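Local atomic coordinates of catechol 1,2-dioxygenase (Pseudomonas putida, PDB entry 2AZQ), a protein that probably catalyses the intradiol cleavage of catechol by dioxygen to cis,cis-muconate, using a ferric iron centre. Residues 137-142 and 288-293; 231-236 and 297-302. All coordinates share one frame; numbering follows the deposited sequence.

Contact 1: 137-142 and 288-293; sequences GQVFDA and FRLQGA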
ATOM      1  N   GLY A 137     -27.855 -28.648   3.937  1.00 11.75           N
ATOM      2  CA  GLY A 137     -26.973 -29.638   3.354  1.00 10.77           C
ATOM      3  C   GLY A 137     -26.203 -30.391   4.421  1.00 11.19           C
ATOM      4  O   GLY A 137     -26.416 -30.181   5.607  1.00 12.91           O
ATOM      5  N   GLN A 138     -25.314 -31.285   4.018  1.00 10.20           N
ATOM      6  CA  GLN A 138     -24.529 -32.027   4.990  1.00  8.74           C
ATOM      7  C   GLN A 138     -23.060 -31.756   4.750  1.00  8.93           C
ATOM      8  O   GLN A 138     -22.667 -31.183   3.733  1.00  9.72           O
ATOM      9  CB  GLN A 138     -24.757 -33.528   4.859  1.00  6.91           C
ATOM     10  CG  GLN A 138     -26.158 -33.964   5.097  1.00  8.68           C
ATOM     11  CD  GLN A 138     -26.402 -35.430   4.734  1.00 10.17           C
ATOM     12  OE1 GLN A 138     -26.270 -35.853   3.554  1.00  7.80           O
ATOM     13  NE2 GLN A 138     -26.773 -36.217   5.747  1.00  8.93           N
ATOM     14  N   VAL A 139     -22.270 -32.164   5.726  1.00  7.74           N
ATOM     15  CA  VAL A 139     -20.832 -32.089   5.690  1.00  8.18           C
ATOM     16  C   VAL A 139     -20.446 -33.572   5.528  1.00 11.53           C
ATOM     17  O   VAL A 139     -20.904 -34.437   6.282  1.00 11.37           O
ATOM     18  CB  VAL A 139     -20.326 -31.504   6.996  1.00  4.87           C
ATOM     19  CG1 VAL A 139     -18.832 -31.700   7.153  1.00  2.19           C
ATOM     20  CG2 VAL A 139     -20.674 -30.058   7.000  1.00  5.38           C
ATOM     21  N   PHE A 140     -19.637 -33.865   4.521  1.00 14.59           N
ATOM     22  CA  PHE A 140     -19.220 -35.231   4.256  1.00 18.25           C
ATOM     23  C   PHE A 140     -17.778 -35.545   4.499  1.00 18.15           C
ATOM     24  O   PHE A 140     -16.923 -34.670   4.384  1.00 17.34           O
ATOM     25  CB  PHE A 140     -19.532 -35.602   2.821  1.00 22.77           C
ATOM     26  CG  PHE A 140     -20.939 -35.992   2.608  1.00 27.47           C
ATOM     27  CD1 PHE A 140     -21.389 -36.296   1.341  1.00 29.61           C
ATOM     28  CD2 PHE A 140     -21.808 -36.089   3.690  1.00 30.04           C
ATOM     29  CE1 PHE A 140     -22.695 -36.696   1.141  1.00 36.04           C
ATOM     30  CE2 PHE A 140     -23.112 -36.485   3.520  1.00 34.38           C
ATOM     31  CZ  PHE A 140     -23.575 -36.794   2.239  1.00 36.97           C
ATOM     32  N   ASP A 141     -17.517 -36.818   4.794  1.00 17.58           N
ATOM     33  CA  ASP A 141     -16.162 -37.260   5.040  1.00 18.38           C
ATOM     34  C   ASP A 141     -15.508 -37.667   3.717  1.00 19.18           C
ATOM     35  O   ASP A 141     -16.146 -37.641   2.652  1.00 18.20           O
ATOM     36  CB  ASP A 141     -16.146 -38.411   6.056  1.00 18.41           C
ATOM     37  CG  ASP A 141     -16.604 -39.736   5.473  1.00 20.09           C
ATOM     38  OD1 ASP A 141     -16.866 -40.661   6.268  1.00 21.83           O
ATOM     39  OD2 ASP A 141     -16.680 -39.882   4.239  1.00 18.63           O
ATOM     40  N   ALA A 142     -14.230 -38.018   3.788  1.00 19.43           N
ATOM     41  CA  ALA A 142     -13.500 -38.415   2.602  1.00 20.96           C
ATOM     42  C   ALA A 142     -14.232 -39.522   1.818  1.00 22.71           C
ATOM     43  O   ALA A 142     -14.137 -39.600   0.586  1.00 20.93           O
ATOM     44  CB  ALA A 142     -12.102 -38.876   3.002  1.00 20.38           C
ATOM     45  N   PHE A 288     -20.877 -30.264   1.563  1.00 15.71           N
ATOM     46  CA  PHE A 288     -19.444 -30.077   1.477  1.00 13.45           C
ATOM     47  C   PHE A 288     -18.846 -31.396   1.857  1.00 12.01           C
ATOM     48  O   PHE A 288     -19.327 -32.054   2.778  1.00 10.81           O
ATOM     49  CB  PHE A 288     -19.007 -28.979   2.430  1.00 12.35           C
ATOM     50  CG  PHE A 288     -19.778 -27.718   2.260  1.00 10.15           C
ATOM     51  CD1 PHE A 288     -21.038 -27.581   2.835  1.00  7.00           C
ATOM     52  CD2 PHE A 288     -19.257 -26.670   1.484  1.00  8.91           C
ATOM     53  CE1 PHE A 288     -21.772 -26.409   2.644  1.00  8.62           C
ATOM     54  CE2 PHE A 288     -19.989 -25.491   1.286  1.00  8.05           C
ATOM     55  CZ  PHE A 288     -21.245 -25.355   1.865  1.00  6.68           C
ATOM     56  N   ARG A 289     -17.834 -31.794   1.101  1.00 12.42           N
ATOM     57  CA  ARG A 289     -17.141 -33.048   1.321  1.00 12.54           C
ATOM     58  C   ARG A 289     -15.720 -32.639   1.694  1.00 11.19           C
ATOM     59  O   ARG A 289     -15.055 -31.953   0.916  1.00 10.94           O
ATOM     60  CB  ARG A 289     -17.173 -33.863   0.025  1.00 16.51           C
ATOM     61  CG  ARG A 289     -16.559 -35.232   0.162  1.00 23.30           C
ATOM     62  CD  ARG A 289     -16.755 -36.085  -1.042  1.00 26.59           C
ATOM     63  NE  ARG A 289     -16.368 -37.435  -0.667  1.00 37.10           N
ATOM     64  CZ  ARG A 289     -16.460 -38.518  -1.446  1.00 42.60           C
ATOM     65  NH1 ARG A 289     -16.939 -38.434  -2.691  1.00 43.86           N
ATOM     66  NH2 ARG A 289     -16.086 -39.707  -0.963  1.00 44.08           N
ATOM     67  N   LEU A 290     -15.261 -33.027   2.884  1.00  9.17           N
ATOM     68  CA  LEU A 290     -13.917 -32.650   3.340  1.00  7.57           C
ATOM     69  C   LEU A 290     -12.870 -33.732   3.122  1.00  8.06           C
ATOM     70  O   LEU A 290     -13.171 -34.847   2.715  1.00  8.03           O
ATOM     71  CB  LEU A 290     -13.915 -32.276   4.830  1.00  4.84           C
ATOM     72  CG  LEU A 290     -14.864 -31.202   5.368  1.00  4.35           C
ATOM     73  CD1 LEU A 290     -14.707 -31.110   6.862  1.00  5.67           C
ATOM     74  CD2 LEU A 290     -14.579 -29.853   4.747  1.00  5.23           C
ATOM     75  N   GLN A 291     -11.629 -33.373   3.411  1.00  9.28           N
ATOM     76  CA  GLN A 291     -10.503 -34.269   3.266  1.00  9.14           C
ATOM     77  C   GLN A 291      -9.945 -34.658   4.611  1.00 10.32           C
ATOM     78  O   GLN A 291     -10.057 -33.903   5.590  1.00  8.24           O
ATOM     79  CB  GLN A 291      -9.399 -33.586   2.482  1.00  9.38           C
ATOM     80  CG  GLN A 291      -9.725 -33.313   1.027  1.00 12.68           C
ATOM     81  CD  GLN A 291      -8.591 -32.581   0.321  1.00 14.09           C
ATOM     82  OE1 GLN A 291      -7.421 -32.868   0.551  1.00 16.20           O
ATOM     83  NE2 GLN A 291      -8.937 -31.645  -0.547  1.00 14.41           N
ATOM     84  N   GLY A 292      -9.331 -35.840   4.644  1.00 12.20           N
ATOM     85  CA  GLY A 292      -8.702 -36.311   5.864  1.00 14.10           C
ATOM     86  C   GLY A 292      -7.565 -35.348   6.161  1.00 15.63           C
ATOM     87  O   GLY A 292      -6.796 -34.986   5.262  1.00 14.42           O
ATOM     88  N   ALA A 293      -7.482 -34.878   7.401  1.00 18.90           N
ATOM     89  CA  ALA A 293      -6.392 -33.987   7.782  1.00 22.66           C
ATOM     90  C   ALA A 293      -5.198 -34.876   8.068  1.00 26.35           C
ATOM     91  O   ALA A 293      -5.347 -36.060   8.422  1.00 26.66           O
ATOM     92  CB  ALA A 293      -6.743 -33.220   9.022  1.00 21.22           C
TER
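V139 beside F288 and F140 beside R289 form the parallel bridges at the ends of strands 132-140 and 281-289, neighbours in the mixed β-sheet of the intradiol dioxygenase domain. F288 holds the other strand through both its backbone groups: its N donates to Q138 O at 3.0 Å, and its O accepts from F140 N. The ladder runs one step beyond the end of the strands, where L290 N reaches F140 O over 2.8 Å in an almost straight bond (174° at the hydrogen). V139 and F288 project from one face of the sheet. On that buried side the ring of F288 meets those of F224 and F286, and its side chain lies about 9 Å from that of the iron ligand H223. V139 CG1 meets L290 CD1 at 4.2 Å, the two side chains passing at a slant, while L290 also packs on L234 and I226. The other face carries F140 and R289. With CG anti to its own N (chi1 -176°) and the chain extended as far as NE, R289 passes the base of F140, its CG 4.0 Å from F140 CB, while the ring leads away, and brings the guanidinium edge up to the turn that follows the strand. There NE makes a weak bond to D141 O at 3.3 Å, and NH2 is modelled close to A142 O, too close for the length to carry weight. D141 OD2 instead takes the backbone N of G144. A buried apolar face backed by a more exposed one bearing an arginine fits two paired strands of a β-sandwich, the core fold of intradiol dioxygenases.

Contact 2: 231-236 and 297-302; sequences HRHLTT and DAEARS. Unlike the reference sequence in segment 297-302: A300 (reference Glu).
H233 lays one face of its imidazole over the backbone of R301, whose N sits 3.9 Å from the ring plane and above its centre. The aliphatic part of the same arginine adds to this, R301 CG lying 3.6 Å from H233 CE1. The guanidinium does not stack: its plane is turned 65° from that of the ring, and its NH1 reaches Q309 in a weak hydrogen bond. At the ring edge, near its plane, comes E299 CG, 4.2 Å from H233 ND1. H233 CB, which points toward the loop, lies 3.6 Å from E299 CA, and CG standing anti to the backbone N (chi1 179°) carries the imidazole out over 297-302. The ring of F225, on strand 217-227, also meets the imidazole. With an alanine at H233, R301 N and CG would probably lose the flat surface they rest on, and the loop could shift here. One hydrogen bond joins the segments: H233 N donates to A298 O at 3.0 Å, approaching from well above the carbonyl plane. Beside it, A298 CB packs 4.0 Å from R232 CA, and E299 CB approaches H231 O at 3.5 Å. R232 sends its extended chain elsewhere, to a salt bridge with D92 and a weak bond to Q291. A300 differs from the reference glutamate and contributes little. With one backbone bond and otherwise van der Waals contact, chiefly against the imidazole, the adhesion of this C-terminal loop to the start of strand 234-240 probably depends on shape more than on charge pairing.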
ATOM      1  N   HIS A 231     -10.044 -33.091  10.288  1.00 15.37           N
ATOM      2  CA  HIS A 231     -10.296 -32.903   8.871  1.00 14.53           C
ATOM      3  C   HIS A 231      -9.638 -31.603   8.371  1.00 12.46           C
ATOM      4  O   HIS A 231      -9.267 -30.734   9.164  1.00 10.95           O
ATOM      5  CB  HIS A 231     -11.817 -33.010   8.614  1.00 16.24           C
ATOM      6  CG  HIS A 231     -12.357 -34.402   8.835  1.00 19.82           C
ATOM      7  ND1 HIS A 231     -12.061 -35.463   7.994  1.00 20.29           N
ATOM      8  CD2 HIS A 231     -13.104 -34.925   9.843  1.00 19.94           C
ATOM      9  CE1 HIS A 231     -12.603 -36.572   8.472  1.00 20.17           C
ATOM     10  NE2 HIS A 231     -13.242 -36.274   9.593  1.00 20.09           N
ATOM     11  N   ARG A 232      -9.426 -31.509   7.064  1.00  9.94           N
ATOM     12  CA  ARG A 232      -8.772 -30.342   6.500  1.00  8.53           C
ATOM     13  C   ARG A 232      -9.740 -29.173   6.302  1.00  7.69           C
ATOM     14  O   ARG A 232     -10.781 -29.304   5.662  1.00  8.16           O
ATOM     15  CB  ARG A 232      -8.108 -30.737   5.182  1.00 11.19           C
ATOM     16  CG  ARG A 232      -7.264 -29.649   4.541  1.00 12.62           C
ATOM     17  CD  ARG A 232      -6.598 -30.115   3.249  1.00 14.33           C
ATOM     18  NE  ARG A 232      -5.740 -29.078   2.676  1.00 14.68           N
ATOM     19  CZ  ARG A 232      -5.206 -29.138   1.459  1.00 15.21           C
ATOM     20  NH1 ARG A 232      -5.434 -30.186   0.675  1.00 15.47           N
ATOM     21  NH2 ARG A 232      -4.457 -28.140   1.014  1.00 16.97           N
ATOM     22  N   HIS A 233      -9.370 -28.032   6.872  1.00  7.08           N
ATOM     23  CA  HIS A 233     -10.140 -26.807   6.824  1.00  5.38           C
ATOM     24  C   HIS A 233     -10.357 -26.380   5.379  1.00  6.13           C
ATOM     25  O   HIS A 233      -9.421 -26.415   4.577  1.00  7.40           O
ATOM     26  CB  HIS A 233      -9.379 -25.739   7.593  1.00  4.67           C
ATOM     27  CG  HIS A 233     -10.053 -24.401   7.613  1.00  7.36           C
ATOM     28  ND1 HIS A 233     -10.731 -23.928   8.718  1.00  5.83           N
ATOM     29  CD2 HIS A 233     -10.142 -23.434   6.665  1.00  6.05           C
ATOM     30  CE1 HIS A 233     -11.206 -22.724   8.450  1.00  7.83           C
ATOM     31  NE2 HIS A 233     -10.862 -22.402   7.211  1.00  8.12           N
ATOM     32  N   LEU A 234     -11.579 -25.955   5.047  1.00  5.52           N
ATOM     33  CA  LEU A 234     -11.917 -25.545   3.670  1.00  3.90           C
ATOM     34  C   LEU A 234     -12.563 -24.154   3.602  1.00  3.07           C
ATOM     35  O   LEU A 234     -13.444 -23.831   4.393  1.00  3.61           O
ATOM     36  CB  LEU A 234     -12.824 -26.619   3.043  1.00  2.00           C
ATOM     37  CG  LEU A 234     -13.561 -26.679   1.692  1.00  2.00           C
ATOM     38  CD1 LEU A 234     -14.824 -25.878   1.746  1.00  2.00           C
ATOM     39  CD2 LEU A 234     -12.667 -26.264   0.555  1.00  2.00           C
ATOM     40  N   THR A 235     -12.072 -23.323   2.681  1.00  2.00           N
ATOM     41  CA  THR A 235     -12.593 -21.986   2.482  1.00  2.00           C
ATOM     42  C   THR A 235     -13.215 -22.088   1.114  1.00  3.60           C
ATOM     43  O   THR A 235     -12.542 -22.471   0.163  1.00  3.75           O
ATOM     44  CB  THR A 235     -11.471 -20.948   2.460  1.00  2.00           C
ATOM     45  OG1 THR A 235     -10.839 -20.945   3.729  1.00  2.00           O
ATOM     46  CG2 THR A 235     -11.997 -19.538   2.186  1.00  2.00           C
ATOM     47  N   THR A 236     -14.502 -21.771   1.013  1.00  4.14           N
ATOM     48  CA  THR A 236     -15.175 -21.854  -0.271  1.00  5.84           C
ATOM     49  C   THR A 236     -16.411 -20.945  -0.312  1.00  6.27           C
ATOM     50  O   THR A 236     -16.742 -20.285   0.682  1.00  6.74           O
ATOM     51  CB  THR A 236     -15.595 -23.322  -0.555  1.00  6.54           C
ATOM     52  OG1 THR A 236     -16.056 -23.439  -1.907  1.00  6.40           O
ATOM     53  CG2 THR A 236     -16.711 -23.760   0.409  1.00  4.05           C
ATOM     54  N   ASP A 297      -2.226 -28.566  11.476  1.00 47.26           N
ATOM     55  CA  ASP A 297      -2.100 -27.509  10.471  1.00 46.86           C
ATOM     56  C   ASP A 297      -3.329 -27.573   9.576  1.00 45.50           C
ATOM     57  O   ASP A 297      -3.858 -26.544   9.151  1.00 46.03           O
ATOM     58  CB  ASP A 297      -0.898 -27.756   9.561  1.00 49.96           C
ATOM     59  CG  ASP A 297       0.395 -27.896  10.312  1.00 52.44           C
ATOM     60  OD1 ASP A 297       0.770 -26.934  11.021  1.00 52.97           O
ATOM     61  OD2 ASP A 297       1.040 -28.968  10.180  1.00 54.78           O
ATOM     62  N   ALA A 298      -3.744 -28.802   9.273  1.00 43.33           N
ATOM     63  CA  ALA A 298      -4.891 -29.065   8.422  1.00 41.73           C
ATOM     64  C   ALA A 298      -6.107 -28.203   8.756  1.00 40.14           C
ATOM     65  O   ALA A 298      -6.615 -27.535   7.857  1.00 39.44           O
ATOM     66  CB  ALA A 298      -5.242 -30.527   8.474  1.00 43.98           C
ATOM     67  N   GLU A 299      -6.610 -28.227   9.996  1.00 37.86           N
ATOM     68  CA  GLU A 299      -7.726 -27.325  10.325  1.00 38.37           C
ATOM     69  C   GLU A 299      -7.084 -26.228  11.086  1.00 36.96           C
ATOM     70  O   GLU A 299      -6.623 -26.458  12.195  1.00 38.08           O
ATOM     71  CB  GLU A 299      -8.800 -27.929  11.240  1.00 40.10           C
ATOM     72  CG  GLU A 299      -9.979 -26.937  11.544  1.00 43.84           C
ATOM     73  CD  GLU A 299      -9.920 -26.173  12.926  1.00 46.23           C
ATOM     74  OE1 GLU A 299     -10.782 -25.276  13.180  1.00 44.65           O
ATOM     75  OE2 GLU A 299      -9.037 -26.474  13.768  1.00 47.66           O
ATOM     76  N   ALA A 300      -7.017 -25.035  10.524  1.00 35.26           N
ATOM     77  CA  ALA A 300      -6.394 -23.983  11.288  1.00 34.04           C
ATOM     78  C   ALA A 300      -6.517 -22.609  10.687  1.00 33.78           C
ATOM     79  O   ALA A 300      -6.003 -21.635  11.265  1.00 36.57           O
ATOM     80  CB  ALA A 300      -4.922 -24.317  11.533  1.00 33.79           C
ATOM     81  N   ARG A 301      -7.191 -22.491   9.550  1.00 30.54           N
ATOM     82  CA  ARG A 301      -7.308 -21.164   8.970  1.00 28.90           C
ATOM     83  C   ARG A 301      -5.904 -20.576   8.765  1.00 27.34           C
ATOM     84  O   ARG A 301      -4.961 -20.868   9.510  1.00 24.79           O
ATOM     85  CB  ARG A 301      -8.051 -20.227   9.931  1.00 28.84           C
ATOM     86  CG  ARG A 301      -9.429 -19.750   9.527  1.00 28.34           C
ATOM     87  CD  ARG A 301      -9.825 -18.636  10.487  1.00 27.25           C
ATOM     88  NE  ARG A 301     -11.032 -18.919  11.250  1.00 27.54           N
ATOM     89  CZ  ARG A 301     -11.446 -18.174  12.274  1.00 30.56           C
ATOM     90  NH1 ARG A 301     -10.745 -17.102  12.655  1.00 29.71           N
ATOM     91  NH2 ARG A 301     -12.572 -18.488  12.916  1.00 31.28           N
ATOM     92  N   SER A 302      -5.769 -19.727   7.760  1.00 25.94           N
ATOM     93  CA  SER A 302      -4.498 -19.083   7.529  1.00 25.50           C
ATOM     94  C   SER A 302      -4.370 -18.144   8.724  1.00 25.95           C
ATOM     95  O   SER A 302      -5.326 -17.970   9.488  1.00 25.28           O
ATOM     96  CB  SER A 302      -4.557 -18.262   6.247  1.00 24.21           C
ATOM     97  OG  SER A 302      -5.456 -17.187   6.408  1.00 21.99           O
TER

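From the N terminus the chain passes 137-142, then 231-236, 288-293 and finally 297-302, so the two contacts cross rather than nest. Contact 1 closes a loop of 145 residues, joining an early strand of the sheet to its last one; contact 2 closes one of 60, bringing the tail beyond that last strand back to the approach of strand 234-240. They also meet directly. Q291 O lies 2.9 Å from R232 N, a probable hydrogen bond, and A293 packs against A298 and the H231 backbone. The chain leaving contact 1 is therefore held against 231-236 before it enters contact 2, linking the sheet to the C-terminal segment.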